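Local coordinates for polymeric immunoglobulin receptor (Mus musculus, PDB 4NOB), which probably binds polymeric immunoglobulins and carries them across epithelia, its cleaved ectodomain being released as secretory component, at residues 12-17 with 109-114; 24-29 with 79-84. All blocks are in the same frame, centred on the assembly; numbering follows the deposited sequence.

From the N terminus, residues 12-17 come first and pair with the last strand of the domain, 109-114, so contact 1 closes a loop holding nearly the whole immunoglobulin V-set fold. Within that loop, contact 2 joins 24-29 to 79-84; the two closures are concentric and do not cross. Contact 1 adds strand 13-17 to the sheet that also holds 39-44 and 92-98, whereas contact 2 belongs to the second sheet, with strand 68-73 beyond. After the chain passes from strand 13-17 to strand 22-27, Val14 CG2 meets Ile24 CG1 at 4.2 Å. The Cys26-Cys96 disulfide provides a covalent tie between the two sheets.

Contact 1. Residues 12-17 with 109-114; sequences QEVSSI and VSLEVS. With MG (magnesium ion), chain C.
Glu13 brings CG to 3.7 Å from Ser110 O, and beyond it the flat carboxylate is met from its own strand: Ser15 OG donates to OE1 on the syn side, 29° out of the carboxylate plane. The other carboxylate on this face, that of Glu112, is held through both oxygens. Glu112 OE2 binds the magnesium ion at 2.1 Å, four waters (2 to 5) being the other ligands found, while OE1 accepts a hydrogen bond from water 2. With CG anti to the backbone N (chi1 167°) and a bend at chi2, the Glu112 chain leads away from 12-17 toward this ion. Also on the Glu13 side, Ile17 CD1 rests on Ser114 CB at 3.8 Å, and water 1 bridges Ser16 O and Ser114 OG.

A parallel ladder of five backbone hydrogen bonds joins the strands. Val14 gives its N-H to Ser110 O (2.8 Å) and accepts from Glu112 N; Ser16 repeats the pattern with Glu112 and Ser114. This pairing of first strand with last is the A'-G pairing of V-set immunoglobulin domains.

The inward face is largely apolar, with Ser16 its buried polar member. Val14 straddles two partners, CG2 meeting Val109 CG1 at 3.9 Å and CG1 meeting Leu111 CD1 at 3.7 Å. Ser16 turns OG to Asp20, which also accepts from Ile17 N.

The chemistry thus divides by face: mostly packing on the Val14 side, carboxylates and metal on the Glu13 side, with Ile17 against Ser114 beside them. The positive metal probably offsets the charge of Glu112, and the water 2 link limits rotation of its carboxylate.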
loop_
_atom_site.group_PDB
_atom_site.type_symbol
_atom_site.label_atom_id
_atom_site.label_comp_id
_atom_site.label_asym_id
_atom_site.label_seq_id
_atom_site.Cartn_x
_atom_site.Cartn_y
_atom_site.Cartn_z
ATOM N N GLN A 12 1.354 10.777 -0.250
ATOM C CA GLN A 12 1.846 10.969 1.098
ATOM C C GLN A 12 0.714 10.766 2.109
ATOM O O GLN A 12 0.928 10.212 3.175
ATOM C CB GLN A 12 2.424 12.399 1.207
ATOM C CG GLN A 12 2.963 12.741 2.583
ATOM C CD GLN A 12 3.447 14.199 2.689
ATOM O OE1 GLN A 12 3.513 14.918 1.664
ATOM N NE2 GLN A 12 3.634 14.650 3.883
ATOM N N GLU A 13 -0.480 11.288 1.800
ATOM C CA GLU A 13 -1.621 11.112 2.628
ATOM C C GLU A 13 -2.775 10.726 1.806
ATOM O O GLU A 13 -2.988 11.212 0.677
ATOM C CB GLU A 13 -1.886 12.404 3.390
ATOM C CG GLU A 13 -2.846 12.129 4.536
ATOM C CD GLU A 13 -4.201 12.683 4.296
ATOM O OE1 GLU A 13 -4.579 12.785 3.103
ATOM O OE2 GLU A 13 -4.879 13.010 5.322
ATOM N N VAL A 14 -3.481 9.681 2.261
ATOM C CA VAL A 14 -4.690 9.208 1.623
ATOM C C VAL A 14 -5.832 9.322 2.619
ATOM O O VAL A 14 -5.697 8.851 3.723
ATOM C CB VAL A 14 -4.565 7.727 1.185
ATOM C CG1 VAL A 14 -5.880 7.240 0.612
ATOM C CG2 VAL A 14 -3.414 7.582 0.161
ATOM N N SER A 15 -6.864 10.106 2.273
ATOM C CA SER A 15 -8.014 10.317 3.181
ATOM C C SER A 15 -9.214 9.603 2.577
ATOM O O SER A 15 -9.472 9.730 1.376
ATOM C CB SER A 15 -8.342 11.759 3.252
ATOM O OG SER A 15 -7.257 12.450 3.825
ATOM N N SER A 16 -9.950 8.850 3.382
ATOM C CA SER A 16 -11.142 8.143 2.966
ATOM C C SER A 16 -12.139 8.158 4.093
ATOM O O SER A 16 -11.895 8.706 5.197
ATOM C CB SER A 16 -10.762 6.722 2.628
ATOM O OG SER A 16 -11.812 6.152 1.821
ATOM N N ILE A 17 -13.319 7.600 3.806
ATOM C CA ILE A 17 -14.390 7.398 4.757
ATOM C C ILE A 17 -14.695 5.930 4.867
ATOM O O ILE A 17 -14.559 5.136 3.902
ATOM C CB ILE A 17 -15.635 8.152 4.260
ATOM C CG1 ILE A 17 -15.337 9.669 4.123
ATOM C CG2 ILE A 17 -16.793 7.948 5.165
ATOM C CD1 ILE A 17 -14.958 10.300 5.419
ATOM N N VAL A 109 3.199 6.194 3.363
ATOM C CA VAL A 109 1.828 6.594 3.079
ATOM C C VAL A 109 1.060 6.673 4.397
ATOM O O VAL A 109 1.007 5.664 5.155
ATOM C CB VAL A 109 1.188 5.595 2.130
ATOM C CG1 VAL A 109 -0.267 5.985 1.882
ATOM C CG2 VAL A 109 1.936 5.468 0.834
ATOM N N SER A 110 0.417 7.799 4.706
ATOM C CA SER A 110 -0.428 7.901 5.853
ATOM C C SER A 110 -1.872 7.728 5.364
ATOM O O SER A 110 -2.355 8.415 4.459
ATOM C CB SER A 110 -0.259 9.280 6.402
ATOM O OG SER A 110 -1.241 9.595 7.384
ATOM N N LEU A 111 -2.552 6.703 5.904
ATOM C CA LEU A 111 -3.930 6.448 5.486
ATOM C C LEU A 111 -4.835 6.887 6.649
ATOM O O LEU A 111 -4.676 6.395 7.774
ATOM C CB LEU A 111 -4.102 4.954 5.186
ATOM C CG LEU A 111 -5.492 4.470 4.844
ATOM C CD1 LEU A 111 -6.073 5.182 3.646
ATOM C CD2 LEU A 111 -5.484 2.938 4.681
ATOM N N GLU A 112 -5.788 7.757 6.359
ATOM C CA GLU A 112 -6.758 8.190 7.341
ATOM C C GLU A 112 -8.127 7.752 6.867
ATOM O O GLU A 112 -8.566 8.177 5.792
ATOM C CB GLU A 112 -6.787 9.712 7.558
ATOM C CG GLU A 112 -8.038 10.150 8.363
ATOM C CD GLU A 112 -8.124 9.686 9.848
ATOM O OE1 GLU A 112 -7.072 9.360 10.462
ATOM O OE2 GLU A 112 -9.285 9.700 10.410
ATOM N N VAL A 113 -8.807 6.963 7.642
ATOM C CA VAL A 113 -10.162 6.566 7.319
ATOM C C VAL A 113 -11.084 7.155 8.423
ATOM O O VAL A 113 -11.044 6.728 9.553
ATOM C CB VAL A 113 -10.352 5.053 7.236
ATOM C CG1 VAL A 113 -11.769 4.671 6.896
ATOM C CG2 VAL A 113 -9.403 4.436 6.243
ATOM N N SER A 114 -11.899 8.113 8.004
ATOM C CA SER A 114 -12.760 8.777 8.970
ATOM C C SER A 114 -14.168 8.196 8.989
ATOM O O SER A 114 -14.604 7.422 8.105
ATOM C CB SER A 114 -12.857 10.192 8.614
ATOM O OG SER A 114 -11.546 10.782 8.594
HETATM MG MG MG C . -9.877 9.436 12.436
HETATM O O HOH W 1 -10.371 11.071 6.244
HETATM O O HOH W 2 -8.145 8.575 12.900
HETATM O O HOH W 3 -10.934 7.825 12.111
HETATM O O HOH W 4 -11.478 10.648 11.792
HETATM O O HOH W 5 -9.077 11.389 12.792
#

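Contact 2. Residues 24-29 with 79-84; sequences ITCYYP and FVINIE. With NAG (2-acetamido-2-deoxy-beta-D-glucopyranose), chain B.
Cys26 sets CB over one face of the Phe79 ring, 4.1 Å from the centroid, a CH-pi contact in the tight, buried part of this pairing. SG lies farther out and oblique to the same ring before crossing to Cys96. The ring stands where it does because Phe79 CG sits between the backbone N and the carbonyl carbon (chi1 63°). At one edge it meets Tyr28, ring edge to ring edge, CD2 to Phe79 CD1 at 3.8 Å; Tyr28 OH continues to Asn72. Were Phe79 an alanine, a gap would probably open beneath Cys26 CB, and the Tyr28 ring would lose this edge neighbour.

Four backbone hydrogen bonds hold the strands antiparallel, in reciprocal pairs between Ile24 and Ile81 and between Cys26 and Phe79. In V-set terms these are strands B and E, and their inward residues build the core around the canonical Cys26-Cys96 disulfide of the Ig fold: Ile24, Ile81 and Ile83 all pack on Trp41 of the facing sheet. Ile24 CG2 approaches Ile81 CD1 at a slacker 4.2 Å.

On the outward face, Thr25 has one close side-chain contact, OG1 to CG2 of the buried Val80 at 3.6 Å, in the non-hydrogen-bonded pair. The loose, solvent side is Tyr27, whose ring has Thr25 CG2 against one face but makes no side-chain contact with 79-84. The exposed Tyr27 leaves its strand away from 79-84, and its OH comes within 3.5 Å of C8 of the attached N-acetylglucosamine.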
loop_
_atom_site.group_PDB
_atom_site.type_symbol
_atom_site.label_atom_id
_atom_site.label_comp_id
_atom_site.label_asym_id
_atom_site.label_seq_id
_atom_site.Cartn_x
_atom_site.Cartn_y
_atom_site.Cartn_z
ATOM N N ILE A 24 -4.043 2.895 -4.463
ATOM C CA ILE A 24 -2.783 3.640 -4.152
ATOM C C ILE A 24 -1.739 3.265 -5.142
ATOM O O ILE A 24 -1.379 2.104 -5.239
ATOM C CB ILE A 24 -2.338 3.271 -2.771
ATOM C CG1 ILE A 24 -3.356 3.867 -1.729
ATOM C CG2 ILE A 24 -0.921 3.731 -2.439
ATOM C CD1 ILE A 24 -3.246 3.308 -0.370
ATOM N N THR A 25 -1.262 4.209 -5.966
ATOM C CA THR A 25 -0.244 3.983 -6.976
ATOM C C THR A 25 1.100 4.403 -6.443
ATOM O O THR A 25 1.291 5.495 -5.906
ATOM C CB THR A 25 -0.463 4.793 -8.272
ATOM O OG1 THR A 25 -1.676 4.279 -8.871
ATOM C CG2 THR A 25 0.675 4.672 -9.217
ATOM N N CYS A 26 2.022 3.464 -6.470
ATOM C CA CYS A 26 3.464 3.708 -6.152
ATOM C C CYS A 26 4.260 3.562 -7.435
ATOM O O CYS A 26 4.104 2.614 -8.199
ATOM C CB CYS A 26 3.952 2.849 -5.050
ATOM S SG CYS A 26 3.163 3.439 -3.446
ATOM N N TYR A 27 5.214 4.503 -7.631
ATOM C CA TYR A 27 6.092 4.626 -8.765
ATOM C C TYR A 27 7.496 4.206 -8.358
ATOM O O TYR A 27 7.960 4.530 -7.277
ATOM C CB TYR A 27 6.177 6.085 -9.176
ATOM C CG TYR A 27 4.903 6.672 -9.692
ATOM C CD1 TYR A 27 3.971 7.204 -8.808
ATOM C CD2 TYR A 27 4.665 6.815 -11.021
ATOM C CE1 TYR A 27 2.757 7.816 -9.312
ATOM C CE2 TYR A 27 3.506 7.401 -11.479
ATOM C CZ TYR A 27 2.588 7.901 -10.607
ATOM O OH TYR A 27 1.455 8.600 -11.173
ATOM N N TYR A 28 8.141 3.457 -9.257
ATOM C CA TYR A 28 9.500 2.989 -8.973
ATOM C C TYR A 28 10.433 3.325 -10.137
ATOM O O TYR A 28 9.993 3.748 -11.227
ATOM C CB TYR A 28 9.484 1.516 -8.601
ATOM C CG TYR A 28 8.792 0.593 -9.568
ATOM C CD1 TYR A 28 9.403 0.181 -10.745
ATOM C CD2 TYR A 28 7.537 0.068 -9.268
ATOM C CE1 TYR A 28 8.772 -0.704 -11.598
ATOM C CE2 TYR A 28 6.933 -0.835 -10.117
ATOM C CZ TYR A 28 7.562 -1.216 -11.243
ATOM O OH TYR A 28 6.951 -2.114 -12.076
ATOM N N PRO A 29 11.749 3.176 -9.948
ATOM C CA PRO A 29 12.650 3.572 -11.032
ATOM C C PRO A 29 12.522 2.608 -12.251
ATOM O O PRO A 29 12.232 1.419 -12.112
ATOM C CB PRO A 29 13.992 3.488 -10.399
ATOM C CG PRO A 29 13.733 3.602 -8.932
ATOM C CD PRO A 29 12.512 2.823 -8.718
ATOM N N PHE A 79 3.165 0.144 -9.438
ATOM C CA PHE A 79 2.219 -0.877 -8.935
ATOM C C PHE A 79 1.126 -0.213 -8.130
ATOM O O PHE A 79 1.273 0.940 -7.706
ATOM C CB PHE A 79 2.925 -1.985 -8.074
ATOM C CG PHE A 79 3.598 -1.556 -6.786
ATOM C CD1 PHE A 79 4.842 -0.945 -6.822
ATOM C CD2 PHE A 79 3.012 -1.864 -5.522
ATOM C CE1 PHE A 79 5.460 -0.558 -5.630
ATOM C CE2 PHE A 79 3.686 -1.505 -4.384
ATOM C CZ PHE A 79 4.877 -0.917 -4.443
ATOM N N VAL A 80 -0.000 -0.900 -8.027
ATOM C CA VAL A 80 -1.203 -0.358 -7.388
ATOM C C VAL A 80 -1.634 -1.281 -6.244
ATOM O O VAL A 80 -1.611 -2.510 -6.424
ATOM C CB VAL A 80 -2.301 -0.123 -8.382
ATOM C CG1 VAL A 80 -3.508 0.477 -7.753
ATOM C CG2 VAL A 80 -1.831 0.732 -9.508
ATOM N N ILE A 81 -1.983 -0.661 -5.121
ATOM C CA ILE A 81 -2.578 -1.377 -4.025
ATOM C C ILE A 81 -4.005 -0.931 -3.897
ATOM O O ILE A 81 -4.298 0.236 -3.666
ATOM C CB ILE A 81 -1.806 -1.067 -2.714
ATOM C CG1 ILE A 81 -0.321 -1.357 -2.834
ATOM C CG2 ILE A 81 -2.391 -1.864 -1.582
ATOM C CD1 ILE A 81 0.553 -0.157 -2.776
ATOM N N ASN A 82 -4.906 -1.875 -4.085
ATOM C CA ASN A 82 -6.368 -1.618 -3.922
ATOM C C ASN A 82 -6.825 -2.184 -2.611
ATOM O O ASN A 82 -6.518 -3.344 -2.304
ATOM C CB ASN A 82 -7.109 -2.270 -5.081
ATOM C CG ASN A 82 -6.855 -1.609 -6.436
ATOM O OD1 ASN A 82 -6.655 -0.442 -6.500
ATOM N ND2 ASN A 82 -6.893 -2.385 -7.462
ATOM N N ILE A 83 -7.502 -1.387 -1.823
ATOM C CA ILE A 83 -8.003 -1.753 -0.500
ATOM C C ILE A 83 -9.428 -1.332 -0.405
ATOM O O ILE A 83 -9.724 -0.172 -0.594
ATOM C CB ILE A 83 -7.186 -1.146 0.679
ATOM C CG1 ILE A 83 -5.639 -1.222 0.413
ATOM C CG2 ILE A 83 -7.556 -1.875 1.953
ATOM C CD1 ILE A 83 -4.911 -0.361 1.378
ATOM N N GLU A 84 -10.291 -2.272 -0.109
ATOM C CA GLU A 84 -11.731 -2.072 -0.096
ATOM C C GLU A 84 -12.305 -2.252 1.295
ATOM O O GLU A 84 -11.676 -2.739 2.198
ATOM C CB GLU A 84 -12.454 -2.966 -1.110
ATOM C CG GLU A 84 -11.773 -2.832 -2.449
ATOM C CD GLU A 84 -11.603 -4.036 -3.268
ATOM O OE1 GLU A 84 -12.134 -5.122 -2.830
ATOM O OE2 GLU A 84 -10.956 -3.822 -4.397
HETATM C C1 NAG B . -0.134 2.153 -15.676
HETATM C C2 NAG B . -1.125 3.284 -15.455
HETATM C C3 NAG B . -2.514 2.752 -15.080
HETATM C C4 NAG B . -2.945 1.755 -16.119
HETATM C C5 NAG B . -1.855 0.690 -16.171
HETATM C C6 NAG B . -2.211 -0.406 -17.208
HETATM C C7 NAG B . -0.233 5.392 -14.519
HETATM C C8 NAG B . 0.255 6.136 -13.278
HETATM N N2 NAG B . -0.583 4.104 -14.364
HETATM O O3 NAG B . -3.435 3.864 -15.110
HETATM O O4 NAG B . -4.216 1.110 -15.781
HETATM O O5 NAG B . -0.660 1.277 -16.647
HETATM O O6 NAG B . -2.451 0.213 -18.500
HETATM O O7 NAG B . -0.200 5.944 -15.632
#